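Local coordinates for sulfate transporter 4.1, chloroplastic (Arabidopsis thaliana, PDB 7LHV), which carries sulfate across the membrane together with protons, as an H(+)/sulfate cotransporter of the SLC26/SulP family that may help regulate sulfate assimilation, at residues F203-V208 against G486-F491; L157-A162 against A338-V343; W199-I204 against A344-V349; H494-P499 against P536-N541. One frame throughout, in Å; residues are numbered along the deposited sequence.

Contact 1: residues F203-V208 against G486-F491; sequences FISHSV and GFSLAF. With S1P ((2S,3R,4E)-2-amino-3-hydroxyoctadec-4-en-1-yl dihydrogen phosphate), chain F.
Ser488 OG is the polar atom about which residues 203-208 and 486-491 meet. Its own bond runs back along the helix, to the carbonyl oxygen of Gly484, because the hydroxyl lies beside the backbone N (chi1 -68°). On the facing segment Ser205 N comes within 3.5 Å of Ser488 OG, while Ile204 CG2 and Val208 CG2 each lie 3.8 Å from that oxygen. Ser205 is likewise occupied at home: as N-cap of the helix that follows, its OG accepts a weak bond of 3.4 Å from Val208 N. Two serines thus face each other across a mainly van der Waals seam. Alongside, the Phe203 ring reaches over the helix, CE2 lying 3.5 Å from Leu489 CG and 3.9 Å from Ser488 CB, both oblique to the ring. One ring face is backed over its centre by Ile204 CG1. Cutting Phe203 back to an alanine would probably open a gap beside Leu489 CG and Ser488 CB and take the aromatic backing from Ile204. Further along helix 477-496, Ala490 CB is 3.5 Å from O3 of a bound sphingosine phosphate, and Leu489 packs on Leu489 of the second subunit. Here, then, a helix start packs on the last membrane helix at the lipid-lined dimer interface of an SLC26 transporter.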
# COMPACT_ATOMS: atom_id res chain seq x y z
N PHE A 203 -0.28 9.49 -2.55
CA PHE A 203 -0.09 9.19 -1.13
C PHE A 203 1.37 9.28 -0.71
O PHE A 203 1.64 9.23 0.50
CB PHE A 203 -0.64 7.80 -0.81
CG PHE A 203 0.23 6.67 -1.28
CD1 PHE A 203 0.07 6.15 -2.56
CD2 PHE A 203 1.20 6.13 -0.46
CE1 PHE A 203 0.87 5.12 -3.00
CE2 PHE A 203 2.00 5.10 -0.90
CZ PHE A 203 1.84 4.59 -2.17
N ILE A 204 2.30 9.38 -1.65
CA ILE A 204 3.71 9.42 -1.32
C ILE A 204 4.05 10.76 -0.67
O ILE A 204 3.70 11.82 -1.20
CB ILE A 204 4.57 9.17 -2.57
CG1 ILE A 204 4.20 7.83 -3.19
CG2 ILE A 204 6.04 9.19 -2.22
CD1 ILE A 204 4.80 7.60 -4.55
N SER A 205 4.72 10.71 0.47
CA SER A 205 5.01 11.92 1.22
C SER A 205 5.97 12.82 0.45
O SER A 205 6.78 12.35 -0.35
CB SER A 205 5.60 11.58 2.59
OG SER A 205 6.87 10.98 2.46
N HIS A 206 5.87 14.12 0.70
CA HIS A 206 6.75 15.06 0.02
C HIS A 206 8.19 14.93 0.50
O HIS A 206 9.11 15.27 -0.25
CB HIS A 206 6.25 16.49 0.22
CG HIS A 206 7.11 17.53 -0.44
ND1 HIS A 206 7.28 17.59 -1.81
CD2 HIS A 206 7.86 18.53 0.08
CE1 HIS A 206 8.08 18.59 -2.10
NE2 HIS A 206 8.45 19.18 -0.97
N SER A 207 8.40 14.46 1.73
CA SER A 207 9.76 14.26 2.22
C SER A 207 10.47 13.19 1.41
O SER A 207 11.66 13.33 1.09
CB SER A 207 9.73 13.88 3.70
OG SER A 207 8.95 14.80 4.43
N VAL A 208 9.77 12.11 1.08
CA VAL A 208 10.37 11.04 0.28
C VAL A 208 10.77 11.56 -1.09
O VAL A 208 11.88 11.30 -1.58
CB VAL A 208 9.40 9.85 0.18
CG1 VAL A 208 9.73 8.99 -1.01
CG2 VAL A 208 9.43 9.04 1.46
N GLY A 486 7.70 2.10 -0.32
CA GLY A 486 7.36 1.14 0.72
C GLY A 486 7.19 1.79 2.08
O GLY A 486 6.29 1.43 2.83
N PHE A 487 8.05 2.75 2.42
CA PHE A 487 7.92 3.43 3.70
C PHE A 487 6.67 4.30 3.73
O PHE A 487 5.98 4.38 4.75
CB PHE A 487 9.17 4.26 3.98
CG PHE A 487 10.17 3.54 4.84
CD1 PHE A 487 9.97 3.43 6.21
CD2 PHE A 487 11.30 2.98 4.28
CE1 PHE A 487 10.89 2.77 7.00
CE2 PHE A 487 12.22 2.32 5.07
CZ PHE A 487 12.01 2.21 6.43
N SER A 488 6.35 4.96 2.61
CA SER A 488 5.11 5.73 2.55
C SER A 488 3.89 4.82 2.73
O SER A 488 2.96 5.16 3.46
CB SER A 488 5.02 6.49 1.23
OG SER A 488 5.99 7.52 1.18
N LEU A 489 3.90 3.66 2.07
CA LEU A 489 2.80 2.71 2.24
C LEU A 489 2.73 2.20 3.67
O LEU A 489 1.64 2.03 4.23
CB LEU A 489 2.96 1.54 1.27
CG LEU A 489 2.24 1.68 -0.06
CD1 LEU A 489 2.56 0.49 -0.95
CD2 LEU A 489 0.75 1.80 0.16
N ALA A 490 3.88 1.92 4.28
CA ALA A 490 3.90 1.44 5.66
C ALA A 490 3.29 2.47 6.59
O ALA A 490 2.53 2.13 7.50
CB ALA A 490 5.32 1.10 6.08
N PHE A 491 3.62 3.75 6.39
CA PHE A 491 3.08 4.78 7.28
C PHE A 491 1.60 5.02 7.01
O PHE A 491 0.83 5.28 7.95
CB PHE A 491 3.89 6.06 7.13
CG PHE A 491 5.12 6.08 7.99
CD1 PHE A 491 5.01 6.16 9.37
CD2 PHE A 491 6.37 5.98 7.43
CE1 PHE A 491 6.13 6.15 10.16
CE2 PHE A 491 7.50 5.97 8.22
CZ PHE A 491 7.38 6.06 9.59
C1 S1P F . 8.14 1.48 12.42
O1 S1P F . 6.86 1.63 13.07
C2 S1P F . 7.83 1.95 11.02
N2 S1P F . 6.39 1.99 10.84
C3 S1P F . 8.35 1.03 9.91
O3 S1P F . 7.26 0.93 9.00
C4 S1P F . 8.73 -0.33 10.39
C5 S1P F . 9.29 -1.27 9.65
C6 S1P F . 9.66 -1.26 8.21
C7 S1P F . 8.54 -1.56 7.23
C8 S1P F . 8.62 -0.71 6.00
C9 S1P F . 8.61 -1.50 4.71
C10 S1P F . 7.22 -1.88 4.25
C11 S1P F . 7.17 -2.48 2.87
C12 S1P F . 5.77 -2.56 2.30
C13 S1P F . 4.72 -1.90 3.15
C14 S1P F . 3.33 -2.44 2.95
C15 S1P F . 3.20 -3.38 1.78
C16 S1P F . 2.46 -4.67 2.09
P22 S1P F . 6.34 2.89 13.89
O23 S1P F . 7.54 3.62 14.45
O24 S1P F . 5.67 3.79 12.90
O25 S1P F . 5.42 2.44 14.91

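Contact 2: residues L157-A162 against A338-V343; sequences LLVSNA and ALITGV
Helix 153-166, whose residues Leu158 and Val159 meet helix 330-358 here, follows directly on the short strand 149-150. That strand pairs antiparallel with 388-389 in the broken-helix crossing known from SLC26 and UraA-like transporters. The two helix segments run almost exactly antiparallel, at 175°, with axes 10.7 Å apart, a spacing bridged by branched aliphatic side chains. Leu158 has the largest share of the contact. Its CG stands beside the backbone N (chi1 -61°), which sends the two methyls forward: CD2 meets Leu339 CD2 at 3.8 Å, the side chains crossing at about a right angle, and CD1 lies 3.9 Å from Ile340 CG1. Leu158 and Ile340 slide past each other in opposite directions, so that Ile340 CD1 runs on to Val159 CG2, also at 3.9 Å. Val343 CG2 adds a looser touch to Leu158 CD1 at 4.2 Å. Val481 and Ile477 of helix 477-496 close in on Leu339 and Leu158, whereas Leu181 and Val185 of helix 173-194 flank Val159 and Ile340. A bound sphingosine phosphate touches Leu339. The result is an all-aliphatic antiparallel helix pair, joining a long membrane helix to the half-helix of the strand-crossed transporter fold.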
# COMPACT_ATOMS: atom_id res chain seq x y z
N LEU A 157 17.74 11.75 -16.28
CA LEU A 157 18.51 10.80 -15.49
C LEU A 157 17.88 9.41 -15.51
O LEU A 157 18.58 8.41 -15.64
CB LEU A 157 18.65 11.30 -14.06
CG LEU A 157 19.24 10.30 -13.07
CD1 LEU A 157 20.70 10.04 -13.37
CD2 LEU A 157 19.07 10.82 -11.66
N LEU A 158 16.56 9.34 -15.37
CA LEU A 158 15.88 8.04 -15.39
C LEU A 158 16.00 7.37 -16.75
O LEU A 158 16.21 6.16 -16.85
CB LEU A 158 14.42 8.21 -15.00
CG LEU A 158 14.17 8.77 -13.60
CD1 LEU A 158 12.69 8.98 -13.37
CD2 LEU A 158 14.75 7.85 -12.55
N VAL A 159 15.86 8.16 -17.83
CA VAL A 159 16.02 7.62 -19.18
C VAL A 159 17.43 7.08 -19.37
O VAL A 159 17.62 5.99 -19.91
CB VAL A 159 15.68 8.70 -20.22
CG1 VAL A 159 16.23 8.32 -21.58
CG2 VAL A 159 14.18 8.91 -20.29
N SER A 160 18.44 7.83 -18.92
CA SER A 160 19.81 7.36 -19.01
C SER A 160 20.00 6.08 -18.21
O SER A 160 20.68 5.16 -18.66
CB SER A 160 20.77 8.44 -18.51
OG SER A 160 22.08 7.93 -18.38
N ASN A 161 19.40 6.01 -17.02
CA ASN A 161 19.52 4.82 -16.19
C ASN A 161 18.97 3.60 -16.92
O ASN A 161 19.64 2.56 -17.01
CB ASN A 161 18.79 5.04 -14.87
CG ASN A 161 19.10 3.99 -13.84
OD1 ASN A 161 18.21 3.36 -13.28
ND2 ASN A 161 20.39 3.79 -13.58
N ALA A 162 17.76 3.72 -17.47
CA ALA A 162 17.15 2.59 -18.17
C ALA A 162 17.96 2.19 -19.40
O ALA A 162 18.24 1.01 -19.62
CB ALA A 162 15.71 2.93 -18.56
N ALA A 338 6.51 3.40 -15.99
CA ALA A 338 5.69 3.72 -14.84
C ALA A 338 6.36 4.77 -13.96
O ALA A 338 5.75 5.78 -13.60
CB ALA A 338 5.39 2.46 -14.04
N LEU A 339 7.64 4.56 -13.64
CA LEU A 339 8.35 5.45 -12.74
C LEU A 339 8.32 6.88 -13.25
O LEU A 339 7.90 7.80 -12.53
CB LEU A 339 9.79 4.97 -12.56
CG LEU A 339 10.75 5.87 -11.78
CD1 LEU A 339 10.20 6.17 -10.40
CD2 LEU A 339 12.11 5.21 -11.69
N ILE A 340 8.72 7.09 -14.50
CA ILE A 340 8.65 8.42 -15.10
C ILE A 340 7.23 8.95 -15.03
O ILE A 340 7.00 10.10 -14.63
CB ILE A 340 9.16 8.38 -16.56
CG1 ILE A 340 10.68 8.23 -16.58
CG2 ILE A 340 8.74 9.63 -17.30
CD1 ILE A 340 11.23 7.91 -17.95
N THR A 341 6.24 8.11 -15.35
CA THR A 341 4.85 8.54 -15.26
C THR A 341 4.52 8.99 -13.85
O THR A 341 3.87 10.03 -13.66
CB THR A 341 3.92 7.42 -15.70
OG1 THR A 341 4.20 7.07 -17.06
CG2 THR A 341 2.47 7.86 -15.59
N GLY A 342 4.99 8.24 -12.85
CA GLY A 342 4.76 8.65 -11.48
C GLY A 342 5.29 10.05 -11.21
O GLY A 342 4.62 10.86 -10.57
N VAL A 343 6.48 10.35 -11.74
CA VAL A 343 7.03 11.69 -11.61
C VAL A 343 6.05 12.72 -12.15
O VAL A 343 5.73 13.72 -11.49
CB VAL A 343 8.39 11.78 -12.32
CG1 VAL A 343 8.81 13.23 -12.48
CG2 VAL A 343 9.44 11.00 -11.55

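Contact 3: residues W199-I204 against A344-V349; sequences WLIRFI and AILESV. With LBN (1-palmitoyl-2-oleoyl-sn-glycero-3-phosphocholine), chain E; S1P ((2S,3R,4E)-2-amino-3-hydroxyoctadec-4-en-1-yl dihydrogen phosphate), chain G.
Residues Ile201 to Ile204 form a type I beta turn that lies against helix 330-358 just where that helix widens into a pi-type turn, Val349 N bonding to Ala344 O; Arg202 and Leu346 bring their CA atoms within 6.4 Å. From the turn Arg202 stretches out, its chain extended from CG to NE, and lays its guanidinium on Ile345, whose CG2 stands 3.4 Å above one face, toward the rim. The same reach brings Arg202 NH1 to 2.7 Å from Ile345 O and to 3.6 Å from Val349 CG1, the latter at a slant to the guanidinium. Leu346, with CG beside its backbone N (chi1 -70°), lies against the turn: its CD2 is 3.7 Å from Ile201 O, its CG 3.8 Å from Ile201 CG2, and its CD1 is 3.9 Å from Ile204 CD1. Those isoleucines cross it at about right angles. Trp199 turns away from the helix to the lipids, giving NE1-H to O1 of a bound phosphatidylcholine at 3.1 Å, and meets His494 of the second subunit edge-to-face. Among the neighbouring helices, 365-381 brings Ser365 to both Arg202 and Val349, 173-194 brings Met192 to Ile345, and 206-229 places Ile209 against Ile204 and Leu346.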
# COMPACT_ATOMS: atom_id res chain seq x y z
N TRP A 199 -4.85 9.48 -8.14
CA TRP A 199 -4.84 9.50 -6.69
C TRP A 199 -4.13 8.29 -6.09
O TRP A 199 -3.80 8.31 -4.90
CB TRP A 199 -6.27 9.56 -6.15
CG TRP A 199 -7.17 8.53 -6.73
CD1 TRP A 199 -7.97 8.66 -7.83
CD2 TRP A 199 -7.35 7.19 -6.26
NE1 TRP A 199 -8.64 7.48 -8.06
CE2 TRP A 199 -8.27 6.57 -7.12
CE3 TRP A 199 -6.81 6.45 -5.20
CZ2 TRP A 199 -8.68 5.25 -6.95
CZ3 TRP A 199 -7.22 5.14 -5.03
CH2 TRP A 199 -8.14 4.56 -5.90
N LEU A 200 -3.88 7.25 -6.88
CA LEU A 200 -3.18 6.07 -6.37
C LEU A 200 -1.72 6.33 -6.08
O LEU A 200 -1.08 5.50 -5.41
CB LEU A 200 -3.30 4.92 -7.38
CG LEU A 200 -4.45 3.94 -7.18
CD1 LEU A 200 -4.55 3.00 -8.37
CD2 LEU A 200 -4.27 3.16 -5.89
N ILE A 201 -1.16 7.44 -6.56
CA ILE A 201 0.25 7.74 -6.38
C ILE A 201 0.47 8.89 -5.40
O ILE A 201 1.50 8.91 -4.72
CB ILE A 201 0.90 8.03 -7.74
CG1 ILE A 201 0.73 6.85 -8.68
CG2 ILE A 201 2.38 8.33 -7.59
CD1 ILE A 201 1.37 5.58 -8.17
N ARG A 202 -0.47 9.82 -5.28
CA ARG A 202 -0.29 11.02 -4.48
C ARG A 202 -0.25 10.75 -2.98
O ARG A 202 -0.21 11.71 -2.20
CB ARG A 202 -1.39 12.03 -4.80
CG ARG A 202 -1.47 12.38 -6.27
CD ARG A 202 -2.54 13.43 -6.53
NE ARG A 202 -3.06 13.34 -7.89
CZ ARG A 202 -2.41 13.75 -8.97
NH1 ARG A 202 -1.21 14.31 -8.89
NH2 ARG A 202 -2.97 13.58 -10.17
N PHE A 203 -0.28 9.49 -2.55
CA PHE A 203 -0.09 9.19 -1.13
C PHE A 203 1.37 9.28 -0.71
O PHE A 203 1.64 9.23 0.50
CB PHE A 203 -0.64 7.80 -0.81
CG PHE A 203 0.23 6.67 -1.28
CD1 PHE A 203 0.07 6.15 -2.56
CD2 PHE A 203 1.20 6.13 -0.46
CE1 PHE A 203 0.87 5.12 -3.00
CE2 PHE A 203 2.00 5.10 -0.90
CZ PHE A 203 1.84 4.59 -2.17
N ILE A 204 2.30 9.38 -1.65
CA ILE A 204 3.71 9.42 -1.32
C ILE A 204 4.05 10.76 -0.67
O ILE A 204 3.70 11.82 -1.20
CB ILE A 204 4.57 9.17 -2.57
CG1 ILE A 204 4.20 7.83 -3.19
CG2 ILE A 204 6.04 9.19 -2.22
CD1 ILE A 204 4.80 7.60 -4.55
N ALA A 344 5.51 12.46 -13.35
CA ALA A 344 4.55 13.39 -13.93
C ALA A 344 3.32 13.55 -13.06
O ALA A 344 2.73 14.63 -13.01
CB ALA A 344 4.16 12.93 -15.33
N ILE A 345 2.91 12.48 -12.37
CA ILE A 345 1.77 12.59 -11.47
C ILE A 345 2.14 13.42 -10.25
O ILE A 345 1.32 14.20 -9.73
CB ILE A 345 1.26 11.20 -11.08
CG1 ILE A 345 0.71 10.48 -12.31
CG2 ILE A 345 0.19 11.29 -10.01
CD1 ILE A 345 0.38 9.03 -12.07
N LEU A 346 3.37 13.29 -9.77
CA LEU A 346 3.74 13.89 -8.49
C LEU A 346 4.32 15.29 -8.64
O LEU A 346 4.05 16.16 -7.81
CB LEU A 346 4.74 13.00 -7.76
CG LEU A 346 4.18 11.67 -7.24
CD1 LEU A 346 5.29 10.82 -6.66
CD2 LEU A 346 3.10 11.92 -6.21
N GLU A 347 5.11 15.53 -9.69
CA GLU A 347 5.80 16.81 -9.85
C GLU A 347 5.11 17.72 -10.86
O GLU A 347 4.74 18.85 -10.52
CB GLU A 347 7.25 16.56 -10.26
CG GLU A 347 8.08 15.91 -9.18
CD GLU A 347 9.51 15.66 -9.61
OE1 GLU A 347 9.82 15.88 -10.80
OE2 GLU A 347 10.32 15.23 -8.77
N SER A 348 4.93 17.26 -12.10
CA SER A 348 4.38 18.13 -13.14
C SER A 348 2.97 18.57 -12.82
O SER A 348 2.62 19.75 -12.98
CB SER A 348 4.42 17.41 -14.49
OG SER A 348 3.61 18.08 -15.44
N VAL A 349 2.13 17.65 -12.35
CA VAL A 349 0.76 18.01 -11.99
C VAL A 349 0.76 18.95 -10.79
O VAL A 349 -0.07 19.87 -10.71
CB VAL A 349 -0.07 16.74 -11.73
CG1 VAL A 349 -1.42 17.10 -11.16
CG2 VAL A 349 -0.24 15.96 -13.02
C1 LBN E . -11.83 5.85 -9.83
P1 LBN E . -12.24 8.31 -8.93
C2 LBN E . -11.91 5.49 -11.29
C3 LBN E . -12.66 4.19 -11.52
C5 LBN E . -11.74 4.59 -21.00
O1 LBN E . -11.33 7.19 -9.63
O2 LBN E . -12.38 8.04 -7.48
O3 LBN E . -13.45 8.44 -9.75
O4 LBN E . -11.48 9.70 -9.08
C25 LBN E . -11.56 2.58 -12.84
O5 LBN E . -12.38 3.62 -12.82
C26 LBN E . -12.00 1.51 -13.78
O6 LBN E . -10.58 2.52 -12.18
C27 LBN E . -10.82 0.77 -14.40
C28 LBN E . -10.19 -0.28 -13.50
C29 LBN E . -8.69 -0.40 -13.69
C30 LBN E . -8.14 -1.79 -13.46
C31 LBN E . -6.64 -1.83 -13.24
C34 LBN E . -13.68 6.54 -12.61
O7 LBN E . -12.47 6.61 -12.05
C35 LBN E . -13.58 6.44 -14.11
O8 LBN E . -14.71 6.66 -12.01
C36 LBN E . -14.64 7.29 -14.79
C37 LBN E . -14.52 7.29 -16.28
C38 LBN E . -13.55 6.27 -16.79
C39 LBN E . -13.85 5.82 -18.19
C40 LBN E . -13.86 6.94 -19.20
C41 LBN E . -13.30 6.50 -20.53
C42 LBN E . -12.85 5.08 -20.48
C1 S1P G . -12.11 2.11 -8.47
O1 S1P G . -12.29 3.29 -7.66
C2 S1P G . -11.32 1.22 -7.54
N2 S1P G . -10.81 2.02 -6.43
C3 S1P G . -10.10 0.56 -8.16
O3 S1P G . -9.07 0.72 -7.19
C4 S1P G . -9.67 1.18 -9.45
C5 S1P G . -8.70 0.74 -10.22
C6 S1P G . -7.80 -0.43 -10.06
C7 S1P G . -6.59 -0.21 -9.17
C8 S1P G . -6.29 -1.41 -8.32
C9 S1P G . -4.87 -1.90 -8.44
C10 S1P G . -3.89 -1.14 -7.57
C11 S1P G . -2.51 -1.75 -7.51
C12 S1P G . -1.65 -1.17 -6.40
C13 S1P G . -2.37 -0.23 -5.49
C14 S1P G . -1.48 0.76 -4.79
C15 S1P G . -0.01 0.49 -4.96
C16 S1P G . 0.81 1.70 -5.35
P22 S1P G . -13.53 3.63 -6.72
O23 S1P G . -14.75 2.92 -7.26
O24 S1P G . -13.21 3.05 -5.38
O25 S1P G . -13.70 5.07 -6.66

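Contact 4: residues H494-P499 against P536-N541; sequences HESANP and PIYFAN
Asn541 and Pro499 cross obliquely where the last membrane helix, 477-496, passes into the STAS domain, whose loop between strand 527-533 and helix 542-560 supplies residues 536-541. The aliphatic root of Asn541 does the touching: its CB lies 3.7 Å from Pro499 CG and packs equally on the ring's CD, while Ser496 O comes down on the same carbon. With CG placed between the backbone N and the carbonyl carbon (chi1 52°), the amide is turned back into its own loop and clasps it at two points. Asn541 OD1 receives Tyr538 N at 3.0 Å in a nearly straight bond (176°), in the carbonyl plane on a lone pair; Asn541 ND2 donates to Pro536 O at 2.9 Å. A leucine in place of Asn541 would probably leave Tyr538 N and Pro536 O without these partners and the loop freer to change shape. Although Asn541 occupies the N-cap position of helix 542-560, its side chain makes no capping bond there. Tyr538 leans the other way, its phenol reaching out to Ser496 while Ala540 N lies over one ring face and Pro536 O in the ring plane at the edge. Ser496 OG bonds back to Val492 O within its helix. The second subunit is close by as well, its Glu495 packing on Pro536 and Tyr538. At the far end of the phenol, Tyr538 OH stands 3.5 Å from Ser496 CB and the same distance from Ser496 OG.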
# COMPACT_ATOMS: atom_id res chain seq x y z
N HIS A 494 -0.05 2.14 8.77
CA HIS A 494 0.00 2.34 10.21
C HIS A 494 -1.03 3.37 10.66
O HIS A 494 -1.67 3.19 11.70
CB HIS A 494 1.40 2.78 10.63
CG HIS A 494 1.55 2.98 12.10
ND1 HIS A 494 1.40 4.21 12.70
CD2 HIS A 494 1.84 2.11 13.10
CE1 HIS A 494 1.59 4.09 14.01
NE2 HIS A 494 1.86 2.83 14.27
N GLU A 495 -1.19 4.45 9.90
CA GLU A 495 -2.20 5.44 10.26
C GLU A 495 -3.61 4.87 10.13
O GLU A 495 -4.47 5.11 10.98
CB GLU A 495 -2.06 6.69 9.40
CG GLU A 495 -3.06 7.78 9.74
CD GLU A 495 -2.85 8.33 11.14
OE1 GLU A 495 -1.70 8.27 11.64
OE2 GLU A 495 -3.82 8.82 11.74
N SER A 496 -3.86 4.10 9.06
CA SER A 496 -5.20 3.54 8.87
C SER A 496 -5.53 2.51 9.94
O SER A 496 -6.68 2.41 10.38
CB SER A 496 -5.31 2.92 7.48
OG SER A 496 -5.22 3.90 6.47
N ALA A 497 -4.53 1.75 10.38
CA ALA A 497 -4.74 0.63 11.29
C ALA A 497 -4.75 1.03 12.76
O ALA A 497 -4.92 0.16 13.61
CB ALA A 497 -3.66 -0.43 11.06
N ASN A 498 -4.57 2.31 13.08
CA ASN A 498 -4.58 2.78 14.47
C ASN A 498 -5.51 3.98 14.60
O ASN A 498 -5.06 5.10 14.82
CB ASN A 498 -3.17 3.13 14.94
CG ASN A 498 -2.26 1.92 15.01
OD1 ASN A 498 -2.70 0.82 15.36
ND2 ASN A 498 -1.00 2.11 14.68
N PRO A 499 -6.82 3.77 14.47
CA PRO A 499 -7.76 4.88 14.62
C PRO A 499 -7.84 5.33 16.07
O PRO A 499 -7.56 4.59 17.01
CB PRO A 499 -9.08 4.29 14.15
CG PRO A 499 -8.96 2.85 14.44
CD PRO A 499 -7.52 2.50 14.20
N PRO A 536 -14.39 6.38 10.30
CA PRO A 536 -15.20 5.33 9.67
C PRO A 536 -14.58 3.97 9.91
O PRO A 536 -13.36 3.82 9.98
CB PRO A 536 -15.18 5.70 8.19
CG PRO A 536 -13.97 6.54 8.03
CD PRO A 536 -13.83 7.31 9.30
N ILE A 537 -15.43 2.96 10.05
CA ILE A 537 -15.00 1.60 10.32
C ILE A 537 -15.03 0.81 9.02
O ILE A 537 -16.07 0.73 8.36
CB ILE A 537 -15.88 0.93 11.39
CG1 ILE A 537 -16.06 1.86 12.59
CG2 ILE A 537 -15.28 -0.38 11.83
CD1 ILE A 537 -16.95 1.29 13.67
N TYR A 538 -13.90 0.23 8.66
CA TYR A 538 -13.80 -0.60 7.47
C TYR A 538 -12.75 -1.67 7.72
O TYR A 538 -12.26 -1.82 8.85
CB TYR A 538 -13.52 0.26 6.22
CG TYR A 538 -12.18 0.96 6.19
CD1 TYR A 538 -11.85 1.93 7.13
CD2 TYR A 538 -11.24 0.67 5.21
CE1 TYR A 538 -10.64 2.57 7.10
CE2 TYR A 538 -10.03 1.31 5.17
CZ TYR A 538 -9.73 2.26 6.12
OH TYR A 538 -8.52 2.90 6.09
N PHE A 539 -12.40 -2.43 6.68
CA PHE A 539 -11.61 -3.64 6.89
C PHE A 539 -10.21 -3.35 7.40
O PHE A 539 -9.60 -4.24 8.01
CB PHE A 539 -11.52 -4.45 5.59
CG PHE A 539 -11.02 -3.66 4.41
CD1 PHE A 539 -9.67 -3.57 4.15
CD2 PHE A 539 -11.91 -3.05 3.55
CE1 PHE A 539 -9.20 -2.86 3.07
CE2 PHE A 539 -11.45 -2.33 2.46
CZ PHE A 539 -10.09 -2.24 2.22
N ALA A 540 -9.68 -2.15 7.18
CA ALA A 540 -8.30 -1.88 7.58
C ALA A 540 -8.18 -1.68 9.09
O ALA A 540 -7.24 -2.19 9.71
CB ALA A 540 -7.77 -0.65 6.84
N ASN A 541 -9.11 -0.96 9.70
CA ASN A 541 -9.01 -0.63 11.12
C ASN A 541 -9.93 -1.47 12.00
O ASN A 541 -10.11 -1.14 13.17
CB ASN A 541 -9.29 0.85 11.34
CG ASN A 541 -10.59 1.31 10.72
OD1 ASN A 541 -11.44 0.50 10.38
ND2 ASN A 541 -10.74 2.62 10.57

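In the fold
Contacts 1 to 3 lie in the membrane domain, contact 3 setting a loop against a helix, and the fourth leads on into the STAS domain. Contacts 1 and 3 overlap in sequence at Phe203 and Ile204, their centres about 12 Å apart; one faces helix 477-496, the other helix 330-358. Contact 2 comes immediately before contact 3 on helix 330-358, centres about 14 Å apart, and its segments alternate along the chain with those of contacts 1 and 3. Contact 4 comes last, its centre about 17 Å from that of contact 1 and 33 Å from that of contact 2. Contacts 1 and 4 share helix 477-496 and touch the second subunit, as contact 3 also does; that helix thus links membrane domain, STAS domain and dimer partner.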